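Local atomic coordinates of aminoglycoside N(6')acetyltransferase (PDB entry 3F5B), a protein that probably transfers an acetyl group from acetyl-coenzyme A to an amino group of aminoglycoside antibiotics, as a member of the GNAT acyltransferase family. Residues F15-M20 against H117-S122; G30-P35 against F76-T81; I107-S112 against N138-H143; I129-P134 against K167-I172. All coordinates share one frame; numbering follows the deposited sequence. Where two conformers were deposited one is given.

Contact 1 of 4, residues F15-M20 against H117-S122; sequences FCFKQM and HEFILS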
loop_
_atom_site.group_PDB
_atom_site.type_symbol
_atom_site.label_atom_id
_atom_site.label_comp_id
_atom_site.label_asym_id
_atom_site.label_seq_id
_atom_site.Cartn_x
_atom_site.Cartn_y
_atom_site.Cartn_z
ATOM N N PHE A 15 7.174 3.425 -13.014
ATOM C CA PHE A 15 7.653 2.558 -11.954
ATOM C C PHE A 15 7.470 1.060 -12.223
ATOM O O PHE A 15 6.613 0.654 -13.028
ATOM C CB PHE A 15 6.937 2.893 -10.640
ATOM C CG PHE A 15 7.014 4.347 -10.265
ATOM C CD1 PHE A 15 8.252 4.968 -10.109
ATOM C CD2 PHE A 15 5.854 5.078 -10.046
ATOM C CE1 PHE A 15 8.318 6.309 -9.724
ATOM C CE2 PHE A 15 5.912 6.426 -9.693
ATOM C CZ PHE A 15 7.139 7.034 -9.540
ATOM N N CYS A 16 8.282 0.272 -11.517
ATOM C CA CYS A 16 8.310 -1.178 -11.623
ATOM C C CYS A 16 8.041 -1.724 -10.231
ATOM O O CYS A 16 8.503 -1.143 -9.244
ATOM C CB CYS A 16 9.704 -1.616 -12.075
ATOM S SG CYS A 16 9.873 -3.392 -12.263
ATOM N N PHE A 17 7.293 -2.814 -10.138
ATOM C CA PHE A 17 6.949 -3.399 -8.830
ATOM C C PHE A 17 7.251 -4.902 -8.853
ATOM O O PHE A 17 6.971 -5.590 -9.854
ATOM C CB PHE A 17 5.454 -3.163 -8.491
ATOM C CG PHE A 17 5.032 -1.716 -8.589
ATOM C CD1 PHE A 17 5.148 -0.878 -7.495
ATOM C CD2 PHE A 17 4.520 -1.199 -9.803
ATOM C CE1 PHE A 17 4.742 0.509 -7.586
ATOM C CE2 PHE A 17 4.141 0.172 -9.924
ATOM C CZ PHE A 17 4.270 1.034 -8.824
ATOM N N LYS A 18 7.819 -5.401 -7.765
ATOM C CA LYS A 18 8.091 -6.833 -7.642
ATOM C C LYS A 18 7.889 -7.296 -6.232
ATOM O O LYS A 18 8.074 -6.542 -5.301
ATOM C CB LYS A 18 9.508 -7.255 -8.116
ATOM C CG LYS A 18 10.541 -6.180 -8.416
ATOM C CD LYS A 18 10.464 -5.705 -9.897
ATOM C CE LYS A 18 11.438 -6.443 -10.923
ATOM N NZ LYS A 18 10.778 -7.491 -11.855
ATOM N N GLN A 19 7.554 -8.572 -6.086
ATOM C CA GLN A 19 7.539 -9.181 -4.789
ATOM C C GLN A 19 8.955 -9.160 -4.250
ATOM O O GLN A 19 9.931 -9.298 -4.987
ATOM C CB GLN A 19 6.956 -10.586 -4.845
ATOM C CG GLN A 19 5.455 -10.516 -5.088
ATOM C CD GLN A 19 4.793 -11.839 -5.406
ATOM O OE1 GLN A 19 5.372 -12.906 -5.226
ATOM N NE2 GLN A 19 3.543 -11.764 -5.925
HETATM N N MSE A 20 9.073 -8.959 -2.951
HETATM C CA MSE A 20 10.354 -8.937 -2.260
HETATM C C MSE A 20 11.097 -10.256 -2.379
HETATM O O MSE A 20 10.465 -11.320 -2.374
HETATM C CB MSE A 20 10.094 -8.671 -0.781
HETATM C CG MSE A 20 9.600 -7.277 -0.493
HETATM SE SE MSE A 20 11.124 -6.092 -0.436
HETATM C CE MSE A 20 12.053 -6.859 1.117
ATOM N N HIS A 117 -1.446 4.515 -8.416
ATOM C CA HIS A 117 -2.181 4.134 -9.621
ATOM C C HIS A 117 -1.443 3.099 -10.458
ATOM O O HIS A 117 -2.042 2.108 -10.914
ATOM C CB HIS A 117 -2.543 5.326 -10.486
ATOM C CG HIS A 117 -3.565 6.229 -9.863
ATOM N ND1 HIS A 117 -3.892 7.448 -10.403
ATOM C CD2 HIS A 117 -4.299 6.105 -8.730
ATOM C CE1 HIS A 117 -4.800 8.035 -9.642
ATOM N NE2 HIS A 117 -5.075 7.233 -8.627
ATOM N N GLU A 118 -0.147 3.303 -10.639
ATOM C CA GLU A 118 0.624 2.314 -11.415
ATOM C C GLU A 118 0.706 0.952 -10.725
ATOM O O GLU A 118 0.697 -0.091 -11.376
ATOM C CB GLU A 118 2.021 2.853 -11.710
ATOM C CG GLU A 118 2.019 4.026 -12.718
ATOM C CD GLU A 118 3.440 4.437 -13.103
ATOM O OE1 GLU A 118 4.367 3.801 -12.576
ATOM O OE2 GLU A 118 3.637 5.385 -13.913
ATOM N N PHE A 119 0.804 0.940 -9.405
ATOM C CA PHE A 119 0.828 -0.341 -8.681
ATOM C C PHE A 119 -0.479 -1.118 -8.861
ATOM O O PHE A 119 -0.471 -2.321 -9.206
ATOM C CB PHE A 119 1.126 -0.102 -7.218
ATOM C CG PHE A 119 1.123 -1.353 -6.368
ATOM C CD1 PHE A 119 2.099 -2.346 -6.534
ATOM C CD2 PHE A 119 0.151 -1.525 -5.391
ATOM C CE1 PHE A 119 2.094 -3.506 -5.730
ATOM C CE2 PHE A 119 0.141 -2.689 -4.575
ATOM C CZ PHE A 119 1.110 -3.669 -4.746
ATOM N N ILE A 120 -1.600 -0.428 -8.644
ATOM C CA ILE A 120 -2.912 -1.064 -8.795
ATOM C C ILE A 120 -3.127 -1.579 -10.211
ATOM O O ILE A 120 -3.564 -2.720 -10.380
ATOM C CB ILE A 120 -4.078 -0.116 -8.404
ATOM C CG1 ILE A 120 -3.986 0.174 -6.913
ATOM C CG2 ILE A 120 -5.456 -0.778 -8.750
ATOM C CD1 ILE A 120 -4.758 1.427 -6.464
ATOM N N LEU A 121 -2.832 -0.751 -11.222
ATOM C CA LEU A 121 -2.975 -1.178 -12.593
ATOM C C LEU A 121 -1.996 -2.257 -13.054
ATOM O O LEU A 121 -2.346 -3.071 -13.917
ATOM C CB LEU A 121 -2.972 0.018 -13.578
ATOM C CG LEU A 121 -4.033 1.085 -13.288
ATOM C CD1 LEU A 121 -3.821 2.303 -14.140
ATOM C CD2 LEU A 121 -5.472 0.522 -13.482
ATOM N N SER A 122 -0.785 -2.254 -12.509
ATOM C CA SER A 122 0.242 -3.243 -12.870
ATOM C C SER A 122 0.043 -4.608 -12.191
ATOM O O SER A 122 0.395 -5.635 -12.767
ATOM C CB SER A 122 1.653 -2.742 -12.460
ATOM O OG SER A 122 1.999 -1.573 -13.204
#
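Glu118 reaches from helix 109-123 to Phe15, where its OE1 accepts the backbone N-H through the syn lone pair, Phe15 N to Glu118 OE1 2.9 Å and fairly straight at 160°. The other carboxylate oxygen, OE2, takes the backbone N of Arg14 and the amide of Gln114, so the group is held at both oxygens and fixed in rotation. OE1 also lies 3.2 Å from CD2 of Phe15, whose ring plane is turned 56° from the carboxylate. Two residues along the strand, Phe17 lays its ring against the helix backbone. CB of Phe119 stands over the face of that ring, 3.8 Å from its centroid, and the Phe119 ring presents its edge to the same face in a T-shaped pair with centroids 5.2 Å apart. Phe119 has CG anti to its backbone N (chi1 178°), which swings the ring along the strand and brings CD1 to 3.5 Å from Phe17 CD1. Ser122 CB comes to 4.2 Å from Phe17 CD2. The helix lies across one face of the sheet at its edge strand 15-19, which pairs with strand 65-71; Trp67 of that neighbour meets Phe119 edge-to-face, and Met115 of the helix packs on both Phe15 and Phe17.

Contact 2 of 4, residues G30-P35 against F76-T81; sequences GWIHQP and FAYLIT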
loop_
_atom_site.group_PDB
_atom_site.type_symbol
_atom_site.label_atom_id
_atom_site.label_comp_id
_atom_site.label_asym_id
_atom_site.label_seq_id
_atom_site.Cartn_x
_atom_site.Cartn_y
_atom_site.Cartn_z
ATOM N N GLY A 30 15.940 -1.430 7.165
ATOM C CA GLY A 30 16.473 -0.106 7.476
ATOM C C GLY A 30 15.380 0.929 7.247
ATOM O O GLY A 30 15.136 1.794 8.103
ATOM N N TRP A 31 14.716 0.813 6.102
ATOM C CA TRP A 31 13.658 1.735 5.699
ATOM C C TRP A 31 12.613 1.938 6.798
ATOM O O TRP A 31 12.245 3.055 7.111
ATOM C CB TRP A 31 12.938 1.211 4.462
ATOM C CG TRP A 31 13.586 1.556 3.144
ATOM C CD1 TRP A 31 14.674 2.377 2.929
ATOM C CD2 TRP A 31 13.155 1.122 1.862
ATOM N NE1 TRP A 31 14.937 2.465 1.590
ATOM C CE2 TRP A 31 14.003 1.721 0.909
ATOM C CE3 TRP A 31 12.100 0.309 1.418
ATOM C CZ2 TRP A 31 13.868 1.483 -0.477
ATOM C CZ3 TRP A 31 11.955 0.084 0.055
ATOM C CH2 TRP A 31 12.845 0.671 -0.883
ATOM N N ILE A 32 12.162 0.850 7.402
ATOM C CA ILE A 32 11.032 0.950 8.313
ATOM C C ILE A 32 11.461 1.241 9.737
ATOM O O ILE A 32 10.640 1.177 10.667
ATOM C CB ILE A 32 10.142 -0.308 8.251
ATOM C CG1 ILE A 32 10.912 -1.554 8.764
ATOM C CG2 ILE A 32 9.626 -0.500 6.810
ATOM C CD1 ILE A 32 10.130 -2.847 8.718
ATOM N N HIS A 33 12.744 1.549 9.906
ATOM C CA HIS A 33 13.249 2.117 11.149
ATOM C C HIS A 33 13.662 3.597 11.026
ATOM O O HIS A 33 14.288 4.166 11.937
ATOM C CB HIS A 33 14.375 1.233 11.707
ATOM C CG HIS A 33 13.887 -0.093 12.210
ATOM N ND1 HIS A 33 13.764 -1.205 11.401
ATOM C CD2 HIS A 33 13.456 -0.473 13.440
ATOM C CE1 HIS A 33 13.286 -2.211 12.111
ATOM N NE2 HIS A 33 13.096 -1.796 13.352
ATOM N N GLN A 34 13.306 4.238 9.914
ATOM C CA GLN A 34 13.561 5.669 9.768
ATOM C C GLN A 34 12.509 6.471 10.551
ATOM O O GLN A 34 11.323 6.092 10.573
ATOM C CB GLN A 34 13.541 6.094 8.301
ATOM C CG GLN A 34 14.470 5.310 7.373
ATOM C CD GLN A 34 14.264 5.731 5.923
ATOM O OE1 GLN A 34 14.925 6.639 5.458
ATOM N NE2 GLN A 34 13.315 5.100 5.224
ATOM N N PRO A 35 12.929 7.598 11.182
ATOM C CA PRO A 35 11.970 8.381 11.965
ATOM C C PRO A 35 10.719 8.760 11.168
ATOM O O PRO A 35 9.607 8.655 11.705
ATOM C CB PRO A 35 12.775 9.617 12.430
ATOM C CG PRO A 35 14.214 9.194 12.392
ATOM C CD PRO A 35 14.299 8.157 11.240
ATOM N N PHE A 76 12.487 2.455 -3.834
ATOM C CA PHE A 76 12.100 3.660 -3.097
ATOM C C PHE A 76 10.866 3.493 -2.212
ATOM O O PHE A 76 10.594 4.373 -1.395
ATOM C CB PHE A 76 11.921 4.871 -4.049
ATOM C CG PHE A 76 10.655 4.810 -4.892
ATOM C CD1 PHE A 76 9.476 5.363 -4.433
ATOM C CD2 PHE A 76 10.656 4.184 -6.135
ATOM C CE1 PHE A 76 8.277 5.301 -5.192
ATOM C CE2 PHE A 76 9.481 4.110 -6.915
ATOM C CZ PHE A 76 8.286 4.651 -6.436
ATOM N N ALA A 77 10.099 2.402 -2.387
ATOM C CA ALA A 77 8.905 2.201 -1.564
ATOM C C ALA A 77 8.697 0.742 -1.228
ATOM O O ALA A 77 9.185 -0.152 -1.934
ATOM C CB ALA A 77 7.628 2.758 -2.289
ATOM N N TYR A 78 7.914 0.517 -0.181
ATOM C CA TYR A 78 7.605 -0.815 0.315
ATOM C C TYR A 78 6.080 -0.877 0.475
ATOM O O TYR A 78 5.471 0.032 1.047
ATOM C CB TYR A 78 8.319 -1.027 1.641
ATOM C CG TYR A 78 7.918 -2.226 2.505
ATOM C CD1 TYR A 78 7.893 -3.519 1.987
ATOM C CD2 TYR A 78 7.644 -2.058 3.877
ATOM C CE1 TYR A 78 7.538 -4.635 2.809
ATOM C CE2 TYR A 78 7.316 -3.166 4.710
ATOM C CZ TYR A 78 7.262 -4.438 4.162
ATOM O OH TYR A 78 6.930 -5.518 4.956
ATOM N N LEU A 79 5.488 -1.929 -0.087
ATOM C CA LEU A 79 4.034 -2.087 -0.110
ATOM C C LEU A 79 3.695 -3.487 0.377
ATOM O O LEU A 79 4.469 -4.460 0.188
ATOM C CB LEU A 79 3.431 -1.814 -1.505
ATOM C CG LEU A 79 3.906 -0.579 -2.303
ATOM C CD1 LEU A 79 5.232 -0.875 -3.065
ATOM C CD2 LEU A 79 2.848 -0.092 -3.303
ATOM N N ILE A 80 2.527 -3.577 1.000
ATOM C CA ILE A 80 2.032 -4.799 1.632
ATOM C C ILE A 80 0.565 -4.961 1.219
ATOM O O ILE A 80 -0.232 -4.033 1.395
ATOM C CB ILE A 80 2.111 -4.724 3.173
ATOM C CG1 ILE A 80 3.542 -4.367 3.645
ATOM C CG2 ILE A 80 1.630 -6.094 3.825
ATOM C CD1 ILE A 80 3.711 -4.282 5.192
ATOM N N THR A 81 0.226 -6.104 0.615
ATOM C CA THR A 81 -1.155 -6.351 0.198
ATOM C C THR A 81 -1.698 -7.652 0.796
ATOM O O THR A 81 -0.960 -8.613 0.984
ATOM C CB THR A 81 -1.303 -6.395 -1.338
ATOM O OG1 THR A 81 -0.507 -7.458 -1.870
ATOM C CG2 THR A 81 -0.812 -5.046 -1.986
#
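This is a buried apolar contact, without hydrogen bonds across it, between the end of helix 25-31 and strand 74-84, an inner strand of the sheet. Trp31 carries most of it. Its six-membered ring pushes against the strand backbone: CH2 lies 3.5 Å from the N of Phe76, and CZ3 is 3.4 Å from the carbonyl O of Ala77. Tyr78 CB meets the indole at its edge, near the ring plane, 4.0 Å from CE3. The next residue, Ile32, is the first to leave the helix, and its methyl CG2 comes obliquely to the tyrosine ring, 3.9 Å from CD2. Tyr78 has CG anti to the backbone N (chi1 167°), which leads the ring past Ile32 toward helix 43-57, where it touches Thr49 and Leu53; its hydroxyl bonds with His66. A type I turn from Trp31 to Gln34 ends the helix. Gln34 NE2 closes back on Trp31 O at 3.0 Å, in the carbonyl plane and on a lone pair, while the backbone N of Gln34 reaches the same oxygen; NE2 also bonds to Cys102 O. Helices 25-31 and 43-57 thus cover one sheet face while helix 109-123 covers the other, the layered alpha/beta arrangement of the GNAT fold.

Contact 3 of 4, residues I107-S112 against N138-H143; sequences IGKGLS and NERAVH. With EDO (1,2-ethanediol), chain I.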
loop_
_atom_site.group_PDB
_atom_site.type_symbol
_atom_site.label_atom_id
_atom_site.label_comp_id
_atom_site.label_asym_id
_atom_site.label_seq_id
_atom_site.Cartn_x
_atom_site.Cartn_y
_atom_site.Cartn_z
ATOM N N ILE A 107 8.745 11.457 -1.903
ATOM C CA ILE A 107 7.544 11.645 -1.074
ATOM C C ILE A 107 6.461 12.587 -1.656
ATOM O O ILE A 107 5.375 12.767 -1.060
ATOM C CB ILE A 107 8.001 12.122 0.329
ATOM C CG1 ILE A 107 7.511 11.173 1.402
ATOM C CG2 ILE A 107 7.805 13.636 0.563
ATOM C CD1 ILE A 107 8.568 10.213 1.774
ATOM N N GLY A 108 6.749 13.138 -2.832
ATOM C CA GLY A 108 5.864 14.095 -3.485
ATOM C C GLY A 108 4.459 13.536 -3.564
ATOM O O GLY A 108 4.279 12.360 -3.830
ATOM N N LYS A 109 3.459 14.386 -3.353
ATOM C CA LYS A 109 2.081 13.912 -3.366
ATOM C C LYS A 109 1.714 13.407 -4.757
ATOM O O LYS A 109 1.129 12.337 -4.893
ATOM C CB LYS A 109 1.126 15.020 -2.912
ATOM C CG LYS A 109 1.316 15.426 -1.452
ATOM C CD LYS A 109 0.304 16.504 -1.071
ATOM C CE LYS A 109 0.911 17.862 -0.872
ATOM N NZ LYS A 109 1.815 18.259 -1.979
ATOM N N GLY A 110 2.073 14.165 -5.792
ATOM C CA GLY A 110 1.743 13.771 -7.168
ATOM C C GLY A 110 2.458 12.477 -7.557
ATOM O O GLY A 110 1.874 11.597 -8.203
ATOM N N LEU A 111 3.712 12.354 -7.151
ATOM C CA LEU A 111 4.451 11.106 -7.340
ATOM C C LEU A 111 3.811 9.905 -6.608
ATOM O O LEU A 111 3.784 8.786 -7.142
ATOM C CB LEU A 111 5.888 11.269 -6.855
ATOM C CG LEU A 111 6.835 10.120 -7.223
ATOM C CD1 LEU A 111 8.286 10.611 -7.375
ATOM C CD2 LEU A 111 6.754 8.991 -6.172
ATOM N N SER A 112 3.355 10.125 -5.374
ATOM C CA SER A 112 2.729 9.045 -4.594
ATOM C C SER A 112 1.439 8.570 -5.268
ATOM O O SER A 112 1.180 7.379 -5.324
ATOM C CB SER A 112 2.424 9.503 -3.174
ATOM O OG SER A 112 3.638 9.804 -2.501
ATOM N N ASN A 138 -2.843 11.059 10.530
ATOM C CA ASN A 138 -1.872 11.059 9.443
ATOM C C ASN A 138 -2.483 11.852 8.285
ATOM O O ASN A 138 -2.918 11.283 7.289
ATOM C CB ASN A 138 -1.519 9.601 9.043
ATOM C CG ASN A 138 -0.365 9.500 8.056
ATOM O OD1 ASN A 138 0.117 10.498 7.519
ATOM N ND2 ASN A 138 0.077 8.277 7.813
ATOM N N GLU A 139 -2.567 13.175 8.460
ATOM C CA GLU A 139 -3.264 14.050 7.523
ATOM C C GLU A 139 -2.712 14.029 6.094
ATOM O O GLU A 139 -3.475 14.099 5.124
ATOM C CB GLU A 139 -3.326 15.487 8.091
ATOM C CG GLU A 139 -3.925 15.526 9.517
ATOM C CD GLU A 139 -4.124 16.928 10.095
ATOM O OE1 GLU A 139 -3.943 17.944 9.388
ATOM O OE2 GLU A 139 -4.475 17.007 11.291
ATOM N N ARG A 140 -1.395 13.914 5.942
ATOM C CA ARG A 140 -0.807 13.860 4.598
ATOM C C ARG A 140 -1.200 12.609 3.810
ATOM O O ARG A 140 -1.481 12.685 2.603
ATOM C CB ARG A 140 0.709 13.932 4.671
ATOM C CG ARG A 140 1.355 14.339 3.357
ATOM C CD ARG A 140 2.862 14.433 3.533
ATOM N NE ARG A 140 3.542 15.013 2.367
ATOM C CZ ARG A 140 3.939 14.299 1.316
ATOM N NH1 ARG A 140 4.564 14.898 0.295
ATOM N NH2 ARG A 140 3.712 12.976 1.300
ATOM N N ALA A 141 -1.161 11.455 4.479
ATOM C CA ALA A 141 -1.584 10.194 3.852
ATOM C C ALA A 141 -3.050 10.260 3.405
ATOM O O ALA A 141 -3.377 9.922 2.263
ATOM C CB ALA A 141 -1.359 9.027 4.821
ATOM N N VAL A 142 -3.926 10.749 4.297
ATOM C CA VAL A 142 -5.351 10.854 3.993
ATOM C C VAL A 142 -5.516 11.706 2.732
ATOM O O VAL A 142 -6.308 11.384 1.830
ATOM C CB VAL A 142 -6.131 11.512 5.194
ATOM C CG1 VAL A 142 -7.524 11.990 4.796
ATOM C CG2 VAL A 142 -6.183 10.573 6.411
ATOM N N HIS A 143 -4.779 12.815 2.697
ATOM C CA HIS A 143 -4.827 13.749 1.575
ATOM C C HIS A 143 -4.351 13.115 0.252
ATOM O O HIS A 143 -5.014 13.209 -0.793
ATOM C CB HIS A 143 -3.991 14.994 1.891
ATOM C CG HIS A 143 -3.979 15.986 0.775
ATOM N ND1 HIS A 143 -4.972 16.925 0.610
ATOM C CD2 HIS A 143 -3.130 16.147 -0.266
ATOM C CE1 HIS A 143 -4.714 17.649 -0.464
ATOM N NE2 HIS A 143 -3.606 17.195 -1.015
HETATM C C1 EDO I . 1.381 9.799 2.344
HETATM O O1 EDO I . 2.220 10.840 2.895
HETATM C C2 EDO I . 2.205 8.551 2.037
HETATM O O2 EDO I . 1.567 7.354 2.521
HETATM O O HOH W 1 3.420 10.286 0.111
#
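Charged hydrogen bonding dominates: Arg140 grips the carbonyl O of Ile107 end-on with two nitrogens, NH1 at 2.7 Å and NH2 at 2.9 Å. The oxygen sits near the guanidinium plane, but the two N-H groups use it differently, NH2 lying in the carbonyl plane and NH1 49° above it. The arginine gets there by an extended chain from CG to NE, with CG anti to the backbone N (chi1 -161°), reaching from helix 139-148 to the loop before helix 109-123. NH2 has further partners at the edge of the guanidinium: O1 of an ethanediol, probably from the crystallisation liquor, at 3.1 Å, and, weakly, a water. That water donates to Ser112 OG at 2.7 Å, so one water links Ser112 to Arg140, weakly on the arginine side. Each helix also has polar contacts at its start. Ser112 N and OG reach Gly108 O from opposite faces of its plane, and Asn138, the N-cap of helix 139-148, accepts a weak bond from Ala141 N. The Gly-Lys-Gly sequence at 108-110, where the loop runs into helix 109-123, lies where GNAT enzymes usually carry the pyrophosphate-binding loop of the acetyl-coenzyme A site, which is consistent with a similar role here. Van der Waals contacts surround the polar ones. Lys109 CG lies over one face of the guanidinium, toward the rim. Ile107 CG2 comes to 3.5 Å from Arg140 NH1. Farther along the lysine, Lys109 CD reaches 3.5 Å from CD2 of the His143 ring. Val144, one residue beyond His143, touches both Lys109 and Ser112.

Contact 4 of 4, residues I129-P134 against K167-I172; sequences IVLINP and KMKLCI. With CHX (cyclohexane), chain D.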
loop_
_atom_site.group_PDB
_atom_site.type_symbol
_atom_site.label_atom_id
_atom_site.label_comp_id
_atom_site.label_asym_id
_atom_site.label_seq_id
_atom_site.Cartn_x
_atom_site.Cartn_y
_atom_site.Cartn_z
ATOM N N ILE A 129 -11.779 -3.769 -6.034
ATOM C CA ILE A 129 -11.808 -2.811 -4.924
ATOM C C ILE A 129 -10.473 -2.867 -4.209
ATOM O O ILE A 129 -9.973 -3.963 -3.955
ATOM C CB ILE A 129 -12.951 -3.209 -3.915
ATOM C CG1 ILE A 129 -14.311 -3.264 -4.627
ATOM C CG2 ILE A 129 -12.978 -2.290 -2.659
ATOM C CD1 ILE A 129 -14.786 -1.908 -5.127
ATOM N N VAL A 130 -9.884 -1.695 -3.940
ATOM C CA VAL A 130 -8.709 -1.576 -3.071
ATOM C C VAL A 130 -9.119 -0.841 -1.799
ATOM O O VAL A 130 -9.845 0.151 -1.852
ATOM C CB VAL A 130 -7.501 -0.799 -3.732
ATOM C CG1 VAL A 130 -6.308 -0.701 -2.745
ATOM C CG2 VAL A 130 -7.073 -1.477 -5.027
ATOM N N LEU A 131 -8.642 -1.332 -0.660
ATOM C CA LEU A 131 -8.888 -0.679 0.619
ATOM C C LEU A 131 -7.576 -0.216 1.202
ATOM O O LEU A 131 -6.573 -0.930 1.130
ATOM C CB LEU A 131 -9.572 -1.635 1.596
ATOM C CG LEU A 131 -10.900 -2.237 1.131
ATOM C CD1 LEU A 131 -11.299 -3.375 2.066
ATOM C CD2 LEU A 131 -11.990 -1.167 1.052
ATOM N N ILE A 132 -7.599 0.986 1.782
ATOM C CA ILE A 132 -6.474 1.527 2.549
ATOM C C ILE A 132 -6.956 2.143 3.861
ATOM O O ILE A 132 -8.069 2.685 3.930
ATOM C CB ILE A 132 -5.624 2.509 1.695
ATOM C CG1 ILE A 132 -4.220 2.645 2.274
ATOM C CG2 ILE A 132 -6.327 3.848 1.480
ATOM C CD1 ILE A 132 -3.134 3.012 1.173
ATOM N N ASN A 133 -6.121 2.052 4.900
ATOM C CA ASN A 133 -6.606 2.286 6.272
ATOM C C ASN A 133 -5.728 3.224 7.113
ATOM O O ASN A 133 -5.173 2.787 8.112
ATOM C CB ASN A 133 -6.734 0.935 6.982
ATOM C CG ASN A 133 -7.828 0.065 6.373
ATOM O OD1 ASN A 133 -9.006 0.307 6.592
ATOM N ND2 ASN A 133 -7.433 -0.936 5.583
ATOM N N PRO A 134 -5.583 4.507 6.710
ATOM C CA PRO A 134 -4.646 5.334 7.482
ATOM C C PRO A 134 -5.213 5.823 8.803
ATOM O O PRO A 134 -6.441 5.897 8.973
ATOM C CB PRO A 134 -4.401 6.525 6.555
ATOM C CG PRO A 134 -5.748 6.693 5.879
ATOM C CD PRO A 134 -6.130 5.257 5.560
ATOM N N LYS A 167 -11.428 3.954 7.110
ATOM C CA LYS A 167 -11.453 2.911 6.117
ATOM C C LYS A 167 -11.720 3.645 4.805
ATOM O O LYS A 167 -12.680 4.424 4.721
ATOM C CB LYS A 167 -12.579 1.936 6.434
ATOM C CG LYS A 167 -12.205 0.488 6.200
ATOM C CD LYS A 167 -13.406 -0.456 6.284
ATOM C CE LYS A 167 -13.054 -1.798 5.667
ATOM N NZ LYS A 167 -14.216 -2.310 4.851
HETATM N N MSE A 168 -10.861 3.437 3.802
HETATM C CA MSE A 168 -10.983 4.156 2.525
HETATM C C MSE A 168 -11.019 3.148 1.397
HETATM O O MSE A 168 -10.390 2.102 1.497
HETATM C CB MSE A 168 -9.816 5.130 2.333
HETATM C CG MSE A 168 -9.685 6.128 3.488
HETATM SE SE MSE A 168 -8.291 7.445 3.313
HETATM C CE MSE A 168 -9.056 8.460 1.890
ATOM N N LYS A 169 -11.744 3.466 0.331
ATOM C CA LYS A 169 -12.014 2.499 -0.718
ATOM C C LYS A 169 -11.813 3.148 -2.087
ATOM O O LYS A 169 -12.172 4.335 -2.289
ATOM C CB LYS A 169 -13.450 1.959 -0.557
ATOM C CG LYS A 169 -13.957 1.065 -1.687
ATOM C CD LYS A 169 -15.472 0.776 -1.579
ATOM C CE LYS A 169 -16.302 1.875 -2.224
ATOM N NZ LYS A 169 -17.821 1.772 -2.037
ATOM N N LEU A 170 -11.215 2.381 -3.002
ATOM C CA LEU A 170 -11.032 2.813 -4.392
ATOM C C LEU A 170 -11.618 1.791 -5.357
ATOM O O LEU A 170 -11.369 0.598 -5.215
ATOM C CB LEU A 170 -9.546 3.039 -4.692
ATOM C CG LEU A 170 -9.119 3.403 -6.120
ATOM C CD1 LEU A 170 -9.808 4.664 -6.594
ATOM C CD2 LEU A 170 -7.616 3.577 -6.164
ATOM N N CYS A 171 -12.383 2.276 -6.333
ATOM C CA CYS A 171 -12.937 1.417 -7.373
ATOM C C CYS A 171 -11.985 1.320 -8.568
ATOM O O CYS A 171 -11.777 2.298 -9.286
ATOM C CB CYS A 171 -14.313 1.919 -7.804
ATOM S SG CYS A 171 -14.942 1.107 -9.265
ATOM N N ILE A 172 -11.425 0.132 -8.777
ATOM C CA ILE A 172 -10.441 -0.069 -9.848
ATOM C C ILE A 172 -11.013 0.281 -11.230
ATOM O O ILE A 172 -10.325 0.885 -12.053
ATOM C CB ILE A 172 -9.802 -1.478 -9.757
ATOM C CG1 ILE A 172 -9.108 -1.614 -8.379
ATOM C CG2 ILE A 172 -8.877 -1.796 -10.953
ATOM C CD1 ILE A 172 -8.237 -2.859 -8.194
HETATM C C1 CHX D . 0.476 3.814 7.175
HETATM C C2 CHX D . 1.166 3.316 5.902
HETATM C C3 CHX D . 0.267 2.355 5.113
HETATM C C4 CHX D . -0.979 3.070 4.577
HETATM C C5 CHX D . -1.465 4.202 5.503
HETATM C C6 CHX D . -1.036 4.044 6.974
#
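Strands 129-132 and 167-171 run antiparallel at 155°, 4.7 Å apart at closest approach, with hydrogen-bonded pairs Val130-Leu170 and Ile132-Met168 separated by the non-hydrogen-bonded pair Leu131-Lys169. Each hydrogen-bonded pair makes two bonds, such as Val130 N to Leu170 O at 3.0 Å. On the face bearing Val130, Ile132, Met168 and Leu170, methyl CG2 of Ile132 packs 3.8 Å from Met168 CB, and Val130 CG2 meets Ile172 CD1 at 3.6 Å, crossing it at about a right angle. The extended chain of Met168, a selenomethionine (chi2 -178°), carries SE to the Pro134 ring, 3.7 Å from CG. The face bearing Ile129, Leu131 and Lys169 uses the aliphatic part of lysine: Lys169 CG lies 3.6 Å from Ile129 CG2, and Leu131 CD2 rests on Lys169 CB. Asn133 runs alongside Lys167, OD1 to CG 3.2 Å, while the amine of Lys167 bonds to Tyr90 OH. At the end of the strand, Ile132 and the nearby Pro134 help line a pocket occupied by cyclohexane, Ile132 CG1 to its C4 4.0 Å. Strand 129-132 is parallel to strand 94-101 on its other side; in GNAT enzymes these neighbours splay apart to admit acetyl-coenzyme A.

Three contacts share one sheet: contacts 1, 2 and 4 all reach it, and contacts 1 and 3 use the same helix, 109-123. Phe119 CD2 to Leu79 CD2 at 3.7 Å and Ile120 CD1 to Leu170 CD2 at 3.6 Å place that helix against strands of both contacts 2 and 4. Contact 3 joins contact 4 through Val142 CG2 and Pro134 CG, 3.9 Å apart. Contacts 2 and 4 stay separate, centres about 20 Å apart on opposite sides of the chain's centre. The cyclohexane is lined in part by Ile132 and Pro134 of contact 4, with Asp98, Leu99, Phe100 and Tyr145; the side chain of Tyr78 in contact 2 is about 9 Å from it and that of Arg140 in contact 3 about 10 Å.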